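Local coordinates for extracellular solute-binding protein, family 1 (Bifidobacterium longum subsp. infantis, PDB 6FTH), which probably binds human milk oligosaccharides outside the cell and delivers them to an ABC transporter, at residues A[31-36]-A[61-66]; A[198-203]-A[266-271]. All coordinates share one frame; numbering follows the deposited sequence.

Contact 1 (A[31-36]-A[61-66]); sequences SVLVVK and EWQEVS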
# COMPACT_ATOMS: atom_id res chain seq x y z
N SER A 31 -19.46 -17.20 -14.84
CA SER A 31 -18.07 -17.56 -14.58
C SER A 31 -17.40 -16.44 -13.80
O SER A 31 -17.61 -15.26 -14.09
CB SER A 31 -17.31 -17.82 -15.88
OG SER A 31 -17.44 -16.75 -16.80
N VAL A 32 -16.63 -16.82 -12.78
CA VAL A 32 -16.00 -15.86 -11.88
C VAL A 32 -14.52 -16.20 -11.73
O VAL A 32 -14.17 -17.20 -11.10
CB VAL A 32 -16.68 -15.81 -10.51
CG1 VAL A 32 -16.04 -14.72 -9.66
CG2 VAL A 32 -18.16 -15.57 -10.65
N LEU A 33 -13.66 -15.36 -12.30
CA LEU A 33 -12.23 -15.48 -12.05
C LEU A 33 -11.90 -14.75 -10.75
O LEU A 33 -12.30 -13.59 -10.57
CB LEU A 33 -11.43 -14.86 -13.20
CG LEU A 33 -9.93 -14.68 -12.94
CD1 LEU A 33 -9.22 -16.01 -12.84
CD2 LEU A 33 -9.31 -13.81 -14.05
N VAL A 34 -11.20 -15.43 -9.85
CA VAL A 34 -10.75 -14.82 -8.60
C VAL A 34 -9.24 -15.00 -8.50
O VAL A 34 -8.75 -16.13 -8.46
CB VAL A 34 -11.43 -15.43 -7.37
CG1 VAL A 34 -11.04 -14.63 -6.11
CG2 VAL A 34 -12.93 -15.53 -7.54
N VAL A 35 -8.53 -13.89 -8.45
CA VAL A 35 -7.10 -13.88 -8.18
C VAL A 35 -6.95 -13.92 -6.67
O VAL A 35 -7.51 -13.07 -5.96
CB VAL A 35 -6.43 -12.63 -8.78
CG1 VAL A 35 -4.94 -12.64 -8.55
CG2 VAL A 35 -6.75 -12.50 -10.28
N LYS A 36 -6.26 -14.94 -6.17
CA LYS A 36 -6.28 -15.30 -4.76
C LYS A 36 -5.07 -14.79 -3.98
O LYS A 36 -3.92 -14.84 -4.44
CB LYS A 36 -6.34 -16.83 -4.62
CG LYS A 36 -7.60 -17.49 -5.16
CD LYS A 36 -8.89 -17.22 -4.34
CE LYS A 36 -8.86 -17.81 -2.94
NZ LYS A 36 -8.48 -19.28 -3.00
N GLU A 61 -19.33 -20.62 -11.66
CA GLU A 61 -18.19 -21.41 -12.09
C GLU A 61 -16.93 -20.66 -11.67
O GLU A 61 -16.49 -19.73 -12.36
CB GLU A 61 -18.26 -21.63 -13.60
CG GLU A 61 -19.48 -22.44 -14.00
CD GLU A 61 -19.42 -22.93 -15.44
OE1 GLU A 61 -18.61 -22.41 -16.23
OE2 GLU A 61 -20.20 -23.85 -15.77
N TRP A 62 -16.36 -21.07 -10.54
CA TRP A 62 -15.19 -20.39 -10.00
C TRP A 62 -13.95 -20.81 -10.77
O TRP A 62 -13.77 -21.98 -11.11
CB TRP A 62 -14.99 -20.74 -8.52
CG TRP A 62 -16.10 -20.36 -7.56
CD1 TRP A 62 -17.01 -21.21 -6.99
CD2 TRP A 62 -16.39 -19.06 -7.02
NE1 TRP A 62 -17.84 -20.52 -6.16
CE2 TRP A 62 -17.49 -19.20 -6.16
CE3 TRP A 62 -15.83 -17.79 -7.20
CZ2 TRP A 62 -18.04 -18.13 -5.48
CZ3 TRP A 62 -16.38 -16.73 -6.53
CH2 TRP A 62 -17.48 -16.91 -5.67
N GLN A 63 -13.08 -19.84 -11.05
CA GLN A 63 -11.76 -20.07 -11.59
C GLN A 63 -10.78 -19.31 -10.71
O GLN A 63 -10.92 -18.09 -10.56
CB GLN A 63 -11.67 -19.56 -13.03
CG GLN A 63 -10.31 -19.81 -13.67
CD GLN A 63 -10.17 -19.14 -15.02
OE1 GLN A 63 -11.16 -18.70 -15.63
NE2 GLN A 63 -8.93 -19.04 -15.51
N GLU A 64 -9.83 -20.00 -10.12
CA GLU A 64 -8.88 -19.39 -9.20
C GLU A 64 -7.49 -19.38 -9.81
O GLU A 64 -7.08 -20.34 -10.47
CB GLU A 64 -8.85 -20.14 -7.88
CG GLU A 64 -10.17 -20.10 -7.15
CD GLU A 64 -10.17 -21.03 -5.95
OE1 GLU A 64 -9.97 -20.55 -4.83
OE2 GLU A 64 -10.34 -22.25 -6.16
N VAL A 65 -6.77 -18.29 -9.58
CA VAL A 65 -5.38 -18.15 -10.01
C VAL A 65 -4.59 -17.44 -8.92
O VAL A 65 -5.12 -16.57 -8.21
CB VAL A 65 -5.28 -17.38 -11.33
CG1 VAL A 65 -6.11 -18.08 -12.40
CG2 VAL A 65 -5.75 -15.94 -11.16
N SER A 66 -3.32 -17.79 -8.78
CA SER A 66 -2.45 -17.10 -7.84
C SER A 66 -2.10 -15.71 -8.37
O SER A 66 -2.23 -15.41 -9.56
CB SER A 66 -1.15 -17.87 -7.61
OG SER A 66 -0.34 -17.82 -8.77

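Contact 2 (A[198-203]-A[266-271]); sequences PMNIRK and LIPADW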
# COMPACT_ATOMS: atom_id res chain seq x y z
N PRO A 198 22.31 -0.21 13.73
CA PRO A 198 21.61 0.97 14.25
C PRO A 198 20.36 1.30 13.47
O PRO A 198 19.30 1.50 14.07
CB PRO A 198 22.69 2.06 14.19
CG PRO A 198 23.97 1.28 14.35
CD PRO A 198 23.75 0.07 13.54
N MET A 199 20.47 1.39 12.15
CA MET A 199 19.33 1.61 11.26
C MET A 199 19.47 0.65 10.09
O MET A 199 20.56 0.51 9.53
CB MET A 199 19.32 3.06 10.77
CG MET A 199 18.19 3.37 9.84
SD MET A 199 18.04 5.15 9.56
CE MET A 199 16.49 5.23 8.59
N ASN A 200 18.37 -0.02 9.73
CA ASN A 200 18.32 -0.91 8.59
C ASN A 200 17.32 -0.38 7.57
O ASN A 200 16.21 0.01 7.92
CB ASN A 200 17.96 -2.33 9.00
CG ASN A 200 18.65 -3.36 8.13
OD1 ASN A 200 19.31 -3.03 7.16
ND2 ASN A 200 18.46 -4.62 8.46
N ILE A 201 17.74 -0.36 6.30
CA ILE A 201 16.90 0.11 5.21
C ILE A 201 16.88 -0.95 4.11
O ILE A 201 17.83 -1.72 3.94
CB ILE A 201 17.38 1.48 4.65
CG1 ILE A 201 18.86 1.44 4.25
CG2 ILE A 201 17.14 2.59 5.67
CD1 ILE A 201 19.30 2.63 3.39
N ARG A 202 15.78 -0.98 3.38
CA ARG A 202 15.59 -1.85 2.23
C ARG A 202 16.39 -1.36 1.03
O ARG A 202 16.63 -0.16 0.86
CB ARG A 202 14.13 -1.81 1.79
CG ARG A 202 13.18 -2.62 2.66
CD ARG A 202 11.75 -2.61 2.10
NE ARG A 202 11.02 -3.82 2.50
CZ ARG A 202 9.87 -4.22 1.99
NH1 ARG A 202 9.26 -3.51 1.05
NH2 ARG A 202 9.32 -5.36 2.41
N LYS A 203 16.76 -2.31 0.17
CA LYS A 203 17.37 -1.95 -1.10
C LYS A 203 16.33 -1.25 -1.97
O LYS A 203 15.14 -1.25 -1.68
CB LYS A 203 17.89 -3.21 -1.81
CG LYS A 203 16.80 -4.15 -2.34
CD LYS A 203 17.41 -5.34 -3.12
CE LYS A 203 18.00 -4.94 -4.45
NZ LYS A 203 16.95 -4.50 -5.42
N LEU A 266 26.54 3.03 10.31
CA LEU A 266 25.27 3.05 11.02
C LEU A 266 24.14 2.36 10.27
O LEU A 266 23.07 2.12 10.85
CB LEU A 266 24.88 4.48 11.34
CG LEU A 266 25.98 5.29 12.07
CD1 LEU A 266 25.63 6.75 12.24
CD2 LEU A 266 26.29 4.68 13.44
N ILE A 267 24.36 2.03 9.00
CA ILE A 267 23.49 1.23 8.15
C ILE A 267 24.37 0.15 7.53
O ILE A 267 25.53 0.44 7.22
CB ILE A 267 22.85 2.13 7.08
CG1 ILE A 267 21.87 3.09 7.75
CG2 ILE A 267 22.22 1.30 5.98
CD1 ILE A 267 21.26 4.16 6.84
N PRO A 268 23.88 -1.08 7.29
CA PRO A 268 24.77 -2.12 6.74
C PRO A 268 25.35 -1.71 5.40
O PRO A 268 24.65 -1.18 4.52
CB PRO A 268 23.85 -3.34 6.61
CG PRO A 268 22.81 -3.12 7.69
CD PRO A 268 22.56 -1.63 7.65
N ALA A 269 26.65 -1.97 5.24
CA ALA A 269 27.35 -1.59 4.01
C ALA A 269 26.75 -2.28 2.78
O ALA A 269 26.81 -1.72 1.69
CB ALA A 269 28.84 -1.93 4.13
N ASP A 270 26.17 -3.47 2.94
CA ASP A 270 25.57 -4.18 1.81
C ASP A 270 24.06 -3.99 1.72
O ASP A 270 23.37 -4.82 1.13
CB ASP A 270 25.94 -5.67 1.87
CG ASP A 270 25.41 -6.37 3.09
OD1 ASP A 270 25.06 -5.69 4.07
OD2 ASP A 270 25.38 -7.63 3.08
N TRP A 271 23.54 -2.89 2.27
CA TRP A 271 22.10 -2.66 2.25
C TRP A 271 21.54 -2.73 0.84
O TRP A 271 20.40 -3.16 0.64
CB TRP A 271 21.78 -1.27 2.85
CG TRP A 271 22.22 -0.20 1.92
CD1 TRP A 271 23.48 0.30 1.79
CD2 TRP A 271 21.42 0.46 0.93
NE1 TRP A 271 23.52 1.22 0.77
CE2 TRP A 271 22.27 1.33 0.23
CE3 TRP A 271 20.07 0.38 0.56
CZ2 TRP A 271 21.80 2.14 -0.82
CZ3 TRP A 271 19.62 1.19 -0.49
CH2 TRP A 271 20.48 2.04 -1.16
O HOH W 1 18.73 -3.87 2.74

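Contact 1 (A[31-36]-A[61-66])
The benzo part of the Trp62 indole packs against Val32 and Val34 of the neighbouring strand. Val34 CG2 sits at the ring edge, near the ring plane, 3.7 Å from Trp62 CE3, while Val32 CG1 reaches Trp62 CZ3 obliquely at 3.7 Å. The indole can lie alongside both because its CG is anti to the carbonyl carbon (chi1 -61°), and Ile43 from a loop joins the same cluster. Further along this face, Lys36 folds back through three successive bends until NZ meets Glu64 OE1 at 2.7 Å, nearly along the C-O axis of that oxygen. Both partners of this salt bridge are also held by backbone groups, NZ by Asp41 O and OE1 by Ile43 N. On the other face of the sheet, Leu33 CD1 touches Val65 CG1 and Val35 CG2 meets Val65 CG2, a patch covered by Trp70 of helix 67-80. Five backbone hydrogen bonds join the strands, from Val32 N to Glu61 O (2.9 Å) through to Lys36 N to Val65 O (2.8 Å). The two strands run parallel in register and, with helix 47-56 connecting them in sequence, form the beta-alpha-beta unit characteristic of the alpha/beta domains of periplasmic-binding-protein folds.

Contact 2 (A[198-203]-A[266-271])
At the apolar centre Ile201 packs against both Ile267 and Trp271. Its CG1 touches Ile267 CG2 at 3.8 Å, the two side chains crossing at about a right angle, and its CD1 rests over one face of the Trp271 indole, 4.1 Å from the centroid of the six-membered ring. This CH-pi contact is offset toward the rim. Ile201 reaches both partners with CG1 set between its backbone N and carbonyl carbon (chi1 54°), while Met199 CB packs on Ile267 CG1, and Tyr258 of helix 249-263 touches both of those residues. With an alanine in place of Trp271, Ile201 CD1 would probably lose the surface it rests on, a gap would open beside it, and Ser483 OG would be left without its indole N-H partner. Pro198 and Met199 lie on strand 197-199, an outermost strand of a mixed sheet, and the chain of 266-271, after helix 249-263, runs along its border before Pro268 to Trp271 form a type I beta turn, closed by Trp271 N to Pro268 O. Moving outward, Met199 N donates to Leu266 O at 3.0 Å, and Met199 O receives a CA-H...O contact from Ile267. Asn200 OD1 touches Pro268 CG, whereas its ND2 is bound by Gln283 and Asp282. Arg202 O lies in the indole plane at its edge, 3.5 Å from Trp271 CE3, and is buried without a hydrogen-bonding partner. At the polar edge, one water donates to both Ile201 O (2.6 Å) and Trp271 O (2.8 Å), bridging the two backbones.

Overall arrangement
The two contacts illustrate how a large binding protein is built from separately packed regions. Their centres lie 40 Å apart and their nearest atoms about 18 Å, with no touch, and contact 1 closes along the chain before contact 2 opens. Each involves an outermost strand of a different mixed sheet: 59-66 is the edge of one, 197-199 that of the other. Contact 1 joins neighbouring strands of its sheet by regular pairing, whereas contact 2 packs the loop after helix 249-263 against strand 197-199 and the turn that follows. Solute-binding proteins of this type generally hold ligand in a cleft between two lobes, but neither contact can be placed at that cleft from its own residues.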